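Local coordinates for nuclease-like protein (Chaetomium thermophilum, PDB 6GRC), which is probably a metal-dependent, structure-selective endonuclease that cuts four-way DNA junctions and 5'-flaps, at residues T360-I365 and L380-I385; L392-E397 and D434-D439. All coordinates share one frame; numbering follows the deposited sequence.

Contact 1 of 2, residues T360-I365 and L380-I385; sequences TLVKGI and LRVSFI
Phe384 meets Leu361 through CB rather than through its ring, CB standing 3.4 Å from Leu361 O. With chi1 at 58°, CG sits between the backbone N and carbonyl carbon and the ring is turned away from 360-365; the Phe384 side chain packs on Ala330 of helix 318-339 and on Asp439 and Ala441 of strand 439-444. The other flat group, the guanidinium of Arg381, also extends clear of 360-365, and Arg381 makes a cation-pi contact with Trp442.

Between the two segments, Lys363 N and Gly364 O grip the backbone of Ser383: Lys363 N donates to Ser383 O and Ser383 N to Gly364 O, both at 2.8 Å. Beyond this pair, Ile365 CA comes to 3.2 Å from Arg381 O, a CA-H...O contact; the same oxygen accepts from Ser366 OG.

Ile365 and Val382 form a non-hydrogen-bonded pair with both side chains on one face. Val382 CG1, anti to its own N, is wedged against both methyls of Val362, closely at CG1 (3.4 Å), the two valines crossing at about a right angle. Farther along, Ile365 CG2 rests 3.8 Å from Leu380 CB, and Trp459 of helix 453-464 touches both residues. Lys363 lays CE against Ile385 CG1, while its NZ forms a salt bridge with Glu388 and a hydrogen bond to Ser359 O.

This is the open end of an antiparallel beta hairpin, 364-371 with 377-384, whose second strand is central in the three-stranded sheet of the Gen1 C-terminal domain, a fold consistent with the chromodomain of human GEN1.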
loop_
_atom_site.group_PDB
_atom_site.type_symbol
_atom_site.label_atom_id
_atom_site.label_comp_id
_atom_site.label_asym_id
_atom_site.label_seq_id
_atom_site.Cartn_x
_atom_site.Cartn_y
_atom_site.Cartn_z
ATOM N N THR A 360 32.062 -2.803 2.450
ATOM C CA THR A 360 31.434 -4.105 2.430
ATOM C C THR A 360 30.038 -4.054 1.834
ATOM O O THR A 360 29.390 -5.074 1.689
ATOM C CB THR A 360 31.352 -4.703 3.828
ATOM O OG1 THR A 360 31.048 -6.087 3.725
ATOM C CG2 THR A 360 30.286 -4.025 4.618
ATOM N N LEU A 361 29.588 -2.854 1.503
ATOM C CA LEU A 361 28.300 -2.583 0.847
ATOM C C LEU A 361 28.502 -1.853 -0.486
ATOM O O LEU A 361 28.004 -2.294 -1.517
ATOM C CB LEU A 361 27.366 -1.748 1.729
ATOM C CG LEU A 361 26.809 -2.343 3.031
ATOM C CD1 LEU A 361 25.740 -1.411 3.596
ATOM C CD2 LEU A 361 26.236 -3.741 2.850
ATOM N N VAL A 362 29.224 -0.735 -0.458
ATOM C CA VAL A 362 29.363 0.144 -1.619
ATOM C C VAL A 362 30.834 0.329 -1.976
ATOM O O VAL A 362 31.621 0.790 -1.165
ATOM C CB VAL A 362 28.704 1.516 -1.345
ATOM C CG1 VAL A 362 28.987 2.499 -2.475
ATOM C CG2 VAL A 362 27.203 1.352 -1.145
ATOM N N LYS A 363 31.189 -0.026 -3.204
ATOM C CA LYS A 363 32.563 0.103 -3.706
ATOM C C LYS A 363 32.917 1.525 -4.136
ATOM O O LYS A 363 34.072 1.913 -4.075
ATOM C CB LYS A 363 32.790 -0.852 -4.888
ATOM C CG LYS A 363 33.578 -2.103 -4.541
ATOM C CD LYS A 363 32.867 -2.978 -3.517
ATOM C CE LYS A 363 33.821 -4.020 -2.941
ATOM N NZ LYS A 363 33.278 -4.706 -1.737
ATOM N N GLY A 364 31.920 2.284 -4.578
ATOM C CA GLY A 364 32.121 3.631 -5.095
ATOM C C GLY A 364 30.854 4.269 -5.653
ATOM O O GLY A 364 29.830 3.608 -5.838
ATOM N N ILE A 365 30.947 5.567 -5.920
ATOM C CA ILE A 365 29.848 6.377 -6.444
ATOM C C ILE A 365 30.393 7.093 -7.674
ATOM O O ILE A 365 31.574 7.396 -7.727
ATOM C CB ILE A 365 29.357 7.400 -5.383
ATOM C CG1 ILE A 365 28.966 6.654 -4.097
ATOM C CG2 ILE A 365 28.201 8.242 -5.923
ATOM C CD1 ILE A 365 28.299 7.505 -3.034
ATOM N N LEU A 380 22.157 8.450 -6.152
ATOM C CA LEU A 380 23.572 8.337 -6.496
ATOM C C LEU A 380 23.850 7.003 -7.209
ATOM O O LEU A 380 23.311 5.961 -6.840
ATOM C CB LEU A 380 24.435 8.481 -5.243
ATOM C CG LEU A 380 24.328 9.823 -4.499
ATOM C CD1 LEU A 380 25.138 9.803 -3.211
ATOM C CD2 LEU A 380 24.789 10.976 -5.388
ATOM N N ARG A 381 24.670 7.053 -8.251
ATOM C CA ARG A 381 25.053 5.859 -8.968
ATOM C C ARG A 381 26.115 5.122 -8.176
ATOM O O ARG A 381 27.265 5.532 -8.126
ATOM C CB ARG A 381 25.596 6.207 -10.352
ATOM C CG ARG A 381 25.808 4.990 -11.243
ATOM C CD ARG A 381 24.491 4.311 -11.554
ATOM N NE ARG A 381 24.511 3.688 -12.879
ATOM C CZ ARG A 381 23.579 2.866 -13.358
ATOM N NH1 ARG A 381 22.511 2.532 -12.634
ATOM N NH2 ARG A 381 23.723 2.365 -14.579
ATOM N N VAL A 382 25.711 4.011 -7.589
ATOM C CA VAL A 382 26.532 3.251 -6.678
ATOM C C VAL A 382 27.063 2.007 -7.373
ATOM O O VAL A 382 26.396 1.453 -8.246
ATOM C CB VAL A 382 25.662 2.841 -5.474
ATOM C CG1 VAL A 382 26.357 1.815 -4.597
ATOM C CG2 VAL A 382 25.300 4.083 -4.677
ATOM N N SER A 383 28.257 1.565 -6.985
ATOM C CA SER A 383 28.787 0.285 -7.450
ATOM C C SER A 383 28.911 -0.701 -6.278
ATOM O O SER A 383 29.125 -0.295 -5.135
ATOM C CB SER A 383 30.129 0.481 -8.152
ATOM O OG SER A 383 31.174 0.547 -7.213
ATOM N N PHE A 384 28.764 -1.993 -6.576
ATOM C CA PHE A 384 28.808 -3.053 -5.562
ATOM C C PHE A 384 29.096 -4.414 -6.213
ATOM O O PHE A 384 29.006 -4.556 -7.439
ATOM C CB PHE A 384 27.474 -3.108 -4.813
ATOM C CG PHE A 384 26.296 -3.347 -5.713
ATOM C CD1 PHE A 384 25.762 -2.314 -6.465
ATOM C CD2 PHE A 384 25.753 -4.616 -5.844
ATOM C CE1 PHE A 384 24.694 -2.534 -7.317
ATOM C CE2 PHE A 384 24.686 -4.845 -6.692
ATOM C CZ PHE A 384 24.150 -3.801 -7.430
ATOM N N ILE A 385 29.449 -5.413 -5.405
ATOM C CA ILE A 385 29.692 -6.759 -5.929
ATOM C C ILE A 385 28.530 -7.676 -5.533
ATOM O O ILE A 385 28.421 -8.069 -4.378
ATOM C CB ILE A 385 31.066 -7.312 -5.476
ATOM C CG1 ILE A 385 32.177 -6.366 -5.954
ATOM C CG2 ILE A 385 31.305 -8.714 -6.041
ATOM C CD1 ILE A 385 33.566 -6.972 -5.986
#

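Contact 2 of 2, residues L392-E397 and D434-D439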
loop_
_atom_site.group_PDB
_atom_site.type_symbol
_atom_site.label_atom_id
_atom_site.label_comp_id
_atom_site.label_asym_id
_atom_site.label_seq_id
_atom_site.Cartn_x
_atom_site.Cartn_y
_atom_site.Cartn_z
ATOM N N LEU A 392 26.260 -15.724 -1.647
ATOM C CA LEU A 392 26.078 -17.027 -2.267
ATOM C C LEU A 392 27.186 -17.229 -3.274
ATOM O O LEU A 392 27.510 -16.322 -4.040
ATOM C CB LEU A 392 24.713 -17.148 -2.968
ATOM C CG LEU A 392 23.510 -17.656 -2.161
ATOM C CD1 LEU A 392 22.325 -17.834 -3.095
ATOM C CD2 LEU A 392 23.824 -18.949 -1.425
ATOM N N ASP A 393 27.761 -18.423 -3.262
ATOM C CA ASP A 393 28.822 -18.774 -4.174
ATOM C C ASP A 393 28.226 -19.680 -5.247
ATOM O O ASP A 393 27.908 -20.841 -4.975
ATOM C CB ASP A 393 29.950 -19.481 -3.414
ATOM C CG ASP A 393 31.099 -19.885 -4.314
ATOM O OD1 ASP A 393 31.439 -19.121 -5.248
ATOM O OD2 ASP A 393 31.654 -20.979 -4.081
ATOM N N PRO A 394 28.063 -19.157 -6.475
ATOM C CA PRO A 394 27.510 -19.983 -7.551
ATOM C C PRO A 394 28.309 -21.252 -7.863
ATOM O O PRO A 394 27.741 -22.198 -8.415
ATOM C CB PRO A 394 27.505 -19.038 -8.757
ATOM C CG PRO A 394 27.477 -17.672 -8.181
ATOM C CD PRO A 394 28.241 -17.756 -6.894
ATOM N N GLY A 395 29.606 -21.261 -7.528
ATOM C CA GLY A 395 30.482 -22.427 -7.739
ATOM C C GLY A 395 30.143 -23.692 -6.955
ATOM O O GLY A 395 30.449 -24.803 -7.402
ATOM N N GLN A 396 29.507 -23.540 -5.792
ATOM C CA GLN A 396 29.042 -24.697 -5.006
ATOM C C GLN A 396 27.788 -25.356 -5.611
ATOM O O GLN A 396 27.200 -26.264 -4.999
ATOM C CB GLN A 396 28.763 -24.286 -3.553
ATOM C CG GLN A 396 30.019 -23.978 -2.740
ATOM C CD GLN A 396 29.712 -23.695 -1.277
ATOM O OE1 GLN A 396 29.576 -24.621 -0.469
ATOM N NE2 GLN A 396 29.609 -22.409 -0.927
ATOM N N GLU A 397 27.371 -24.887 -6.788
ATOM C CA GLU A 397 26.237 -25.461 -7.503
ATOM C C GLU A 397 26.693 -25.958 -8.872
ATOM O O GLU A 397 27.579 -25.353 -9.483
ATOM C CB GLU A 397 25.123 -24.421 -7.668
ATOM C CG GLU A 397 24.735 -23.717 -6.378
ATOM C CD GLU A 397 23.234 -23.515 -6.220
ATOM O OE1 GLU A 397 22.454 -23.991 -7.075
ATOM O OE2 GLU A 397 22.823 -22.884 -5.217
ATOM N N ASP A 434 28.312 -11.609 -14.797
ATOM C CA ASP A 434 29.228 -12.170 -13.806
ATOM C C ASP A 434 28.909 -11.511 -12.463
ATOM O O ASP A 434 29.094 -10.304 -12.315
ATOM C CB ASP A 434 30.681 -11.870 -14.212
ATOM C CG ASP A 434 31.720 -12.455 -13.248
ATOM O OD1 ASP A 434 31.375 -12.989 -12.167
ATOM O OD2 ASP A 434 32.917 -12.371 -13.591
ATOM N N PRO A 435 28.437 -12.292 -11.476
ATOM C CA PRO A 435 28.132 -11.708 -10.154
ATOM C C PRO A 435 29.331 -11.228 -9.304
ATOM O O PRO A 435 29.116 -10.602 -8.260
ATOM C CB PRO A 435 27.384 -12.843 -9.435
ATOM C CG PRO A 435 27.809 -14.087 -10.128
ATOM C CD PRO A 435 28.007 -13.700 -11.561
ATOM N N TRP A 436 30.563 -11.516 -9.741
ATOM C CA TRP A 436 31.785 -11.048 -9.060
ATOM C C TRP A 436 32.378 -9.753 -9.631
ATOM O O TRP A 436 33.241 -9.133 -9.003
ATOM C CB TRP A 436 32.837 -12.144 -9.094
ATOM C CG TRP A 436 32.394 -13.348 -8.362
ATOM C CD1 TRP A 436 31.933 -14.510 -8.903
ATOM C CD2 TRP A 436 32.338 -13.505 -6.939
ATOM N NE1 TRP A 436 31.603 -15.393 -7.900
ATOM C CE2 TRP A 436 31.846 -14.802 -6.685
ATOM C CE3 TRP A 436 32.674 -12.679 -5.854
ATOM C CZ2 TRP A 436 31.675 -15.299 -5.387
ATOM C CZ3 TRP A 436 32.498 -13.168 -4.564
ATOM C CH2 TRP A 436 32.001 -14.466 -4.343
ATOM N N GLN A 437 31.935 -9.373 -10.830
ATOM C CA GLN A 437 32.174 -8.032 -11.357
ATOM C C GLN A 437 31.328 -7.010 -10.593
ATOM O O GLN A 437 30.304 -7.367 -9.993
ATOM C CB GLN A 437 31.818 -7.939 -12.851
ATOM C CG GLN A 437 32.771 -8.649 -13.794
ATOM C CD GLN A 437 34.166 -8.058 -13.781
ATOM O OE1 GLN A 437 35.147 -8.764 -13.537
ATOM N NE2 GLN A 437 34.263 -6.760 -14.041
ATOM N N PRO A 438 31.751 -5.735 -10.611
ATOM C CA PRO A 438 30.916 -4.683 -10.053
ATOM C C PRO A 438 29.657 -4.466 -10.882
ATOM O O PRO A 438 29.720 -4.475 -12.116
ATOM C CB PRO A 438 31.816 -3.443 -10.121
ATOM C CG PRO A 438 32.795 -3.740 -11.195
ATOM C CD PRO A 438 33.051 -5.208 -11.067
ATOM N N ASP A 439 28.533 -4.284 -10.193
ATOM C CA ASP A 439 27.262 -3.915 -10.801
ATOM C C ASP A 439 26.930 -2.476 -10.354
ATOM O O ASP A 439 27.463 -1.989 -9.361
ATOM C CB ASP A 439 26.188 -4.911 -10.328
ATOM C CG ASP A 439 25.003 -5.041 -11.287
ATOM O OD1 ASP A 439 24.951 -4.344 -12.325
ATOM O OD2 ASP A 439 24.109 -5.858 -10.986
#
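Trp436 and Asp393 touch at the rim of the indole: Asp393 OD1 lies near the ring plane, 3.8 Å from CZ2, with the carboxylate turned 65° against the ring. Pro394 CD approaches the same indole obliquely, 4.2 Å from NE1. Alongside, Pro394 CG meets Pro435 CG at 4.1 Å. No hydrogen bond joins the two segments, so the contact rests on these few van der Waals touches.

What fixes the partners lies one shell out. Trp436 N donates to Asp434 OD1 (3.0 Å) from above the carboxylate plane, an Asx turn set within a type I beta turn from Asp434 to Gln437. On the other side, residues 394-396 form a short 3-10 turn, with Gln396 N bonded to Asp393 O at 3.2 Å, and Arg319 NE reaches Pro394 O. Pro435 and Trp436 also touch Ala387 of helix 386-390. Glu397 fastens the far end through salt bridges to Arg307 and Arg311.

Two parts of the long connection between helix 386-390 and strand 439-444 of the Gen1 C-terminal domain thus meet where both prolines pack on Ile326 of helix 318-339, with the Asx turn and type I beta turn presenting Trp436 beside them.

How the contacts relate
Contact 2 follows contact 1 along the chain, and their centres are 16 Å apart. The join is made by the ends of 380-385 and 434-439: Phe384 O probably accepts a hydrogen bond from Asp439 N at 2.8 Å, which starts the pairing of strands 377-384 and 439-444. Ile385 CG2 adds packing against the carbonyl oxygens of Pro435 and Trp436, 3.6 Å from each O. Helix 318-339 backs both contacts, through Leu334 and Ala330 for contact 1 and Ile326 for contact 2. Both lie away from the metal-binding carboxylates, and their nearest atoms are about 28 and 29 Å from the bound nucleic acid.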